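Local coordinates for ethanolamine kinase Pv091845 (Plasmodium vivax, PDB 2QG7), which probably phosphorylates ethanolamine, the first step in making phosphatidylethanolamine by this route, at residues Glu107-Ile115 with Leu124-Lys132. Numbering follows the deposited sequence. Where two conformers were deposited one is given.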
ATOM      1  N   GLU D 107     -40.413  18.593 -24.229  1.00101.20           N
ATOM      2  CA  GLU D 107     -39.984  19.161 -25.517  1.00101.35           C
ATOM      3  C   GLU D 107     -38.460  19.312 -25.605  1.00100.91           C
ATOM      4  O   GLU D 107     -37.872  19.110 -26.670  1.00100.77           O
ATOM      5  CB  GLU D 107     -40.668  20.521 -25.755  1.00101.49           C
ATOM      6  CG  GLU D 107     -40.388  21.180 -27.133  1.00103.08           C
ATOM      7  CD  GLU D 107     -41.367  20.750 -28.258  1.00104.87           C
ATOM      8  OE1 GLU D 107     -40.897  20.429 -29.380  1.00105.22           O
ATOM      9  OE2 GLU D 107     -42.606  20.757 -28.036  1.00104.44           O
ATOM     10  N   VAL D 108     -37.823  19.656 -24.487  1.00100.61           N
ATOM     11  CA  VAL D 108     -36.379  19.922 -24.497  1.00100.12           C
ATOM     12  C   VAL D 108     -35.505  18.665 -24.357  1.00 99.54           C
ATOM     13  O   VAL D 108     -35.558  17.950 -23.351  1.00 99.21           O
ATOM     14  CB  VAL D 108     -35.963  21.017 -23.477  1.00100.12           C
ATOM     15  CG1 VAL D 108     -34.469  21.336 -23.613  1.00100.36           C
ATOM     16  CG2 VAL D 108     -36.773  22.293 -23.696  1.00100.67           C
ATOM     17  N   ASP D 109     -34.734  18.402 -25.413  1.00 99.03           N
ATOM     18  CA  ASP D 109     -33.595  17.486 -25.381  1.00 98.08           C
ATOM     19  C   ASP D 109     -32.370  18.291 -25.855  1.00 97.25           C
ATOM     20  O   ASP D 109     -31.447  17.778 -26.562  1.00 96.91           O
ATOM     21  CB  ASP D 109     -33.850  16.229 -26.242  1.00 98.41           C
ATOM     22  CG  ASP D 109     -33.973  16.534 -27.739  1.00 98.58           C
ATOM     23  OD1 ASP D 109     -34.513  17.609 -28.095  1.00100.59           O
ATOM     24  OD2 ASP D 109     -33.541  15.678 -28.564  1.00 97.71           O
ATOM     25  N   SER D 110     -32.401  19.575 -25.452  1.00 96.08           N
ATOM     26  CA  SER D 110     -31.284  20.505 -25.604  1.00 94.90           C
ATOM     27  C   SER D 110     -30.538  20.630 -24.267  1.00 93.52           C
ATOM     28  O   SER D 110     -29.915  21.669 -23.968  1.00 93.33           O
ATOM     29  CB  SER D 110     -31.797  21.883 -26.049  1.00 95.18           C
ATOM     30  OG  SER D 110     -32.619  21.781 -27.205  1.00 96.10           O
ATOM     31  N   LEU D 111     -30.623  19.568 -23.463  1.00 91.74           N
ATOM     32  CA  LEU D 111     -29.983  19.555 -22.162  1.00 90.06           C
ATOM     33  C   LEU D 111     -28.519  19.188 -22.331  1.00 89.41           C
ATOM     34  O   LEU D 111     -28.179  18.300 -23.108  1.00 89.09           O
ATOM     35  CB  LEU D 111     -30.679  18.574 -21.217  1.00 89.87           C
ATOM     36  CG  LEU D 111     -32.190  18.705 -20.949  1.00 88.43           C
ATOM     37  CD1 LEU D 111     -32.764  17.343 -20.583  1.00 87.80           C
ATOM     38  CD2 LEU D 111     -32.481  19.727 -19.861  1.00 87.85           C
ATOM     39  N   GLU D 112     -27.661  19.911 -21.623  1.00 88.63           N
ATOM     40  CA  GLU D 112     -26.237  19.643 -21.586  1.00 88.17           C
ATOM     41  C   GLU D 112     -25.958  18.617 -20.489  1.00 87.26           C
ATOM     42  O   GLU D 112     -26.322  18.832 -19.333  1.00 87.05           O
ATOM     43  CB  GLU D 112     -25.477  20.948 -21.295  1.00 88.88           C
ATOM     44  CG  GLU D 112     -25.135  21.794 -22.536  1.00 90.80           C
ATOM     45  CD  GLU D 112     -23.782  21.420 -23.156  1.00 93.23           C
ATOM     46  OE1 GLU D 112     -23.497  20.188 -23.362  1.00 93.99           O
ATOM     47  OE2 GLU D 112     -22.998  22.368 -23.431  1.00 93.31           O
ATOM     48  N   PHE D 113     -25.326  17.504 -20.854  1.00 86.10           N
ATOM     49  CA  PHE D 113     -24.953  16.481 -19.887  1.00 85.05           C
ATOM     50  C   PHE D 113     -23.458  16.435 -19.704  1.00 84.82           C
ATOM     51  O   PHE D 113     -22.722  16.374 -20.681  1.00 84.71           O
ATOM     52  CB  PHE D 113     -25.443  15.105 -20.326  1.00 84.62           C
ATOM     53  CG  PHE D 113     -26.920  14.979 -20.340  1.00 83.57           C
ATOM     54  CD1 PHE D 113     -27.614  14.975 -21.551  1.00 83.40           C
ATOM     55  CD2 PHE D 113     -27.628  14.875 -19.141  1.00 82.73           C
ATOM     56  CE1 PHE D 113     -28.998  14.869 -21.576  1.00 82.12           C
ATOM     57  CE2 PHE D 113     -29.013  14.772 -19.148  1.00 82.39           C
ATOM     58  CZ  PHE D 113     -29.698  14.768 -20.372  1.00 83.37           C
ATOM     59  N   GLN D 114     -23.014  16.467 -18.447  1.00 84.85           N
ATOM     60  CA  GLN D 114     -21.594  16.316 -18.126  1.00 84.94           C
ATOM     61  C   GLN D 114     -21.341  15.331 -16.965  1.00 85.15           C
ATOM     62  O   GLN D 114     -21.835  15.514 -15.847  1.00 84.82           O
ATOM     63  CB  GLN D 114     -20.928  17.689 -17.897  1.00 84.50           C
ATOM     64  CG  GLN D 114     -19.382  17.675 -17.824  1.00 84.52           C
ATOM     65  CD  GLN D 114     -18.718  16.735 -18.862  1.00 85.00           C
ATOM     66  OE1 GLN D 114     -17.958  15.825 -18.484  1.00 83.53           O
ATOM     67  NE2 GLN D 114     -19.000  16.957 -20.169  1.00 85.86           N
ATOM     68  N   ILE D 115     -20.584  14.274 -17.259  1.00 85.71           N
ATOM     69  CA  ILE D 115     -20.152  13.325 -16.234  1.00 86.40           C
ATOM     70  C   ILE D 115     -19.163  13.978 -15.263  1.00 86.86           C
ATOM     71  O   ILE D 115     -18.078  14.424 -15.651  1.00 86.79           O
ATOM     72  CB  ILE D 115     -19.586  11.991 -16.828  1.00 86.34           C
ATOM     73  CG1 ILE D 115     -19.394  10.950 -15.697  1.00 87.08           C
ATOM     74  CG2 ILE D 115     -18.303  12.226 -17.662  1.00 85.83           C
ATOM     75  CD1 ILE D 115     -18.963   9.564 -16.232  1.00 88.99           C
ATOM     76  N   LEU D 124     -22.138  10.165 -11.275  1.00 71.49           N
ATOM     77  CA  LEU D 124     -22.786  11.479 -11.182  1.00 71.51           C
ATOM     78  C   LEU D 124     -22.817  12.236 -12.504  1.00 71.28           C
ATOM     79  O   LEU D 124     -21.783  12.440 -13.147  1.00 70.53           O
ATOM     80  CB  LEU D 124     -22.127  12.358 -10.112  1.00 71.65           C
ATOM     81  CG  LEU D 124     -22.516  12.059  -8.668  1.00 72.59           C
ATOM     82  CD1 LEU D 124     -21.633  12.853  -7.694  1.00 75.11           C
ATOM     83  CD2 LEU D 124     -24.010  12.316  -8.440  1.00 73.36           C
ATOM     84  N   ILE D 125     -24.017  12.663 -12.892  1.00 71.52           N
ATOM     85  CA  ILE D 125     -24.183  13.359 -14.154  1.00 72.42           C
ATOM     86  C   ILE D 125     -24.932  14.663 -13.942  1.00 73.30           C
ATOM     87  O   ILE D 125     -26.101  14.667 -13.516  1.00 72.98           O
ATOM     88  CB  ILE D 125     -24.866  12.494 -15.267  1.00 72.39           C
ATOM     89  CG1 ILE D 125     -24.223  11.094 -15.365  1.00 71.36           C
ATOM     90  CG2 ILE D 125     -24.855  13.238 -16.635  1.00 71.18           C
ATOM     91  CD1 ILE D 125     -24.900  10.030 -14.461  1.00 69.45           C
ATOM     92  N   LYS D 126     -24.204  15.749 -14.239  1.00 74.30           N
ATOM     93  CA  LYS D 126     -24.688  17.131 -14.205  1.00 75.71           C
ATOM     94  C   LYS D 126     -25.539  17.422 -15.460  1.00 76.26           C
ATOM     95  O   LYS D 126     -25.118  17.160 -16.586  1.00 75.87           O
ATOM     96  CB  LYS D 126     -23.470  18.073 -14.136  1.00 75.69           C
ATOM     97  CG  LYS D 126     -23.738  19.562 -14.515  1.00 78.26           C
ATOM     98  CD  LYS D 126     -22.464  20.397 -14.325  1.00 80.97           C
ATOM     99  CE  LYS D 126     -22.834  21.897 -14.214  1.00 83.15           C
ATOM    100  NZ  LYS D 126     -21.670  22.827 -14.031  1.00 83.40           N
ATOM    101  N   VAL D 127     -26.740  17.942 -15.242  1.00 77.68           N
ATOM    102  CA  VAL D 127     -27.692  18.237 -16.309  1.00 79.42           C
ATOM    103  C   VAL D 127     -27.895  19.749 -16.354  1.00 81.46           C
ATOM    104  O   VAL D 127     -28.330  20.340 -15.371  1.00 81.19           O
ATOM    105  CB  VAL D 127     -29.075  17.548 -16.057  1.00 78.82           C
ATOM    106  CG1 VAL D 127     -30.030  17.768 -17.231  1.00 78.58           C
ATOM    107  CG2 VAL D 127     -28.904  16.072 -15.774  1.00 78.42           C
ATOM    108  N   LYS D 128     -27.575  20.375 -17.486  1.00 84.51           N
ATOM    109  CA  LYS D 128     -27.774  21.829 -17.641  1.00 87.66           C
ATOM    110  C   LYS D 128     -28.963  22.123 -18.558  1.00 89.18           C
ATOM    111  O   LYS D 128     -29.232  21.362 -19.480  1.00 89.34           O
ATOM    112  CB  LYS D 128     -26.506  22.517 -18.174  1.00 87.94           C
ATOM    113  CG  LYS D 128     -25.195  22.121 -17.451  1.00 89.55           C
ATOM    114  CD  LYS D 128     -24.059  23.101 -17.856  1.00 92.52           C
ATOM    115  CE  LYS D 128     -22.674  22.401 -17.731  1.00 93.53           C
ATOM    116  NZ  LYS D 128     -21.527  23.608 -17.703  1.00 92.99           N
ATOM    117  N   ASP D 129     -29.680  23.216 -18.301  1.00 91.73           N
ATOM    118  CA  ASP D 129     -30.728  23.677 -19.234  1.00 94.06           C
ATOM    119  C   ASP D 129     -30.453  25.102 -19.729  1.00 95.30           C
ATOM    120  O   ASP D 129     -30.247  26.017 -18.918  1.00 95.59           O
ATOM    121  CB  ASP D 129     -32.127  23.577 -18.603  1.00 93.88           C
ATOM    122  CG  ASP D 129     -33.252  23.644 -19.635  1.00 94.45           C
ATOM    123  OD1 ASP D 129     -32.973  23.524 -20.858  1.00 95.54           O
ATOM    124  OD2 ASP D 129     -34.427  23.800 -19.223  1.00 93.82           O
ATOM    125  N   MET D 130     -30.433  25.264 -21.060  0.50 96.13           N
ATOM    126  CA  MET D 130     -30.244  26.573 -21.685  0.50 96.99           C
ATOM    127  C   MET D 130     -31.438  27.494 -21.390  0.50 97.38           C
ATOM    128  O   MET D 130     -31.280  28.593 -20.820  0.50 97.50           O
ATOM    129  CB  MET D 130     -30.035  26.423 -23.215  0.50 97.17           C
ATOM    130  CG  MET D 130     -29.921  27.745 -24.001  0.50 98.09           C
ATOM    131  SD  MET D 130     -31.484  28.373 -24.689  0.50 98.81           S
ATOM    132  CE  MET D 130     -30.988  30.041 -25.158  0.50 99.19           C
ATOM    133  N   SER D 131     -32.625  27.022 -21.775  1.00 97.62           N
ATOM    134  CA  SER D 131     -33.855  27.834 -21.787  1.00 98.12           C
ATOM    135  C   SER D 131     -34.365  28.288 -20.411  1.00 98.08           C
ATOM    136  O   SER D 131     -34.998  29.349 -20.300  1.00 98.41           O
ATOM    137  CB  SER D 131     -34.970  27.109 -22.564  1.00 98.44           C
ATOM    138  OG  SER D 131     -35.339  25.878 -21.936  1.00 99.63           O
ATOM    139  N   LYS D 132     -34.093  27.484 -19.382  1.00 97.70           N
ATOM    140  CA  LYS D 132     -34.516  27.790 -18.009  1.00 97.16           C
ATOM    141  C   LYS D 132     -33.318  28.111 -17.126  1.00 96.54           C
ATOM    142  O   LYS D 132     -33.490  28.540 -15.979  1.00 96.28           O
ATOM    143  CB  LYS D 132     -35.335  26.633 -17.412  1.00 97.27           C
ATOM    144  CG  LYS D 132     -36.781  26.563 -17.915  1.00 97.73           C
ATOM    145  CD  LYS D 132     -37.695  27.509 -17.125  1.00 99.59           C
ATOM    146  CE  LYS D 132     -37.943  26.988 -15.696  1.00100.06           C
ATOM    147  NZ  LYS D 132     -38.571  28.036 -14.770  1.00 99.41           N
TER
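Phe113 and Val127 lie alongside each other on one face of a beta hairpin, their side chains leaving the sheet in the same direction, and form the dense part of this contact. The valine CG2 approaches the ring obliquely, 3.6 Å from Phe113 CE2, while Ile125 CG2 reaches Phe113 CD2 at 4.1 Å from two residues away on the same strand, the next position on that face. In Val127, CG1 is anti to the backbone N (chi1 -175°), which brings both methyls to the CE2 corner of the ring; Val127 CG1 also lies 4.1 Å from Leu111 CD2 and so extends the apolar row to Leu111. Branched and aromatic residues suit these places because Phe113 packs on Tyr88, Cys91 and Lys92 of helix 84-98, while Ile125 and Val127 pack on strand 136-141.

The backbones run antiparallel. Glu112 pairs with Lys128 and Gln114 with Lys126, each pair joined by two hydrogen bonds; the straightest, from Lys128 N to Glu112 O, is 2.7 Å long with 169° at the hydrogen. Phe113 CA adds a CA-H...O contact to Lys126 O at 3.4 Å.

The other face is looser and polar. Glu112 CB and Lys128 CB meet at 3.6 Å. Beyond them the glutamate bends at chi2 (-89°) and the lysine runs out extended, leaving Glu112 OE2 and Lys128 NZ 6.0 Å apart, too far for a salt bridge. Long, flexible chains suit this side, since their aliphatic stems flank the strands and their charged ends reach outward.

Strand 112-116 is one of the two outermost strands, within this chain, of a five-stranded antiparallel sheet, consistent with the N-terminal lobe of a kinase-like fold. The chemistry implies that main-chain bonds and one apolar face hold this edge strand, with charge attraction contributing probably little.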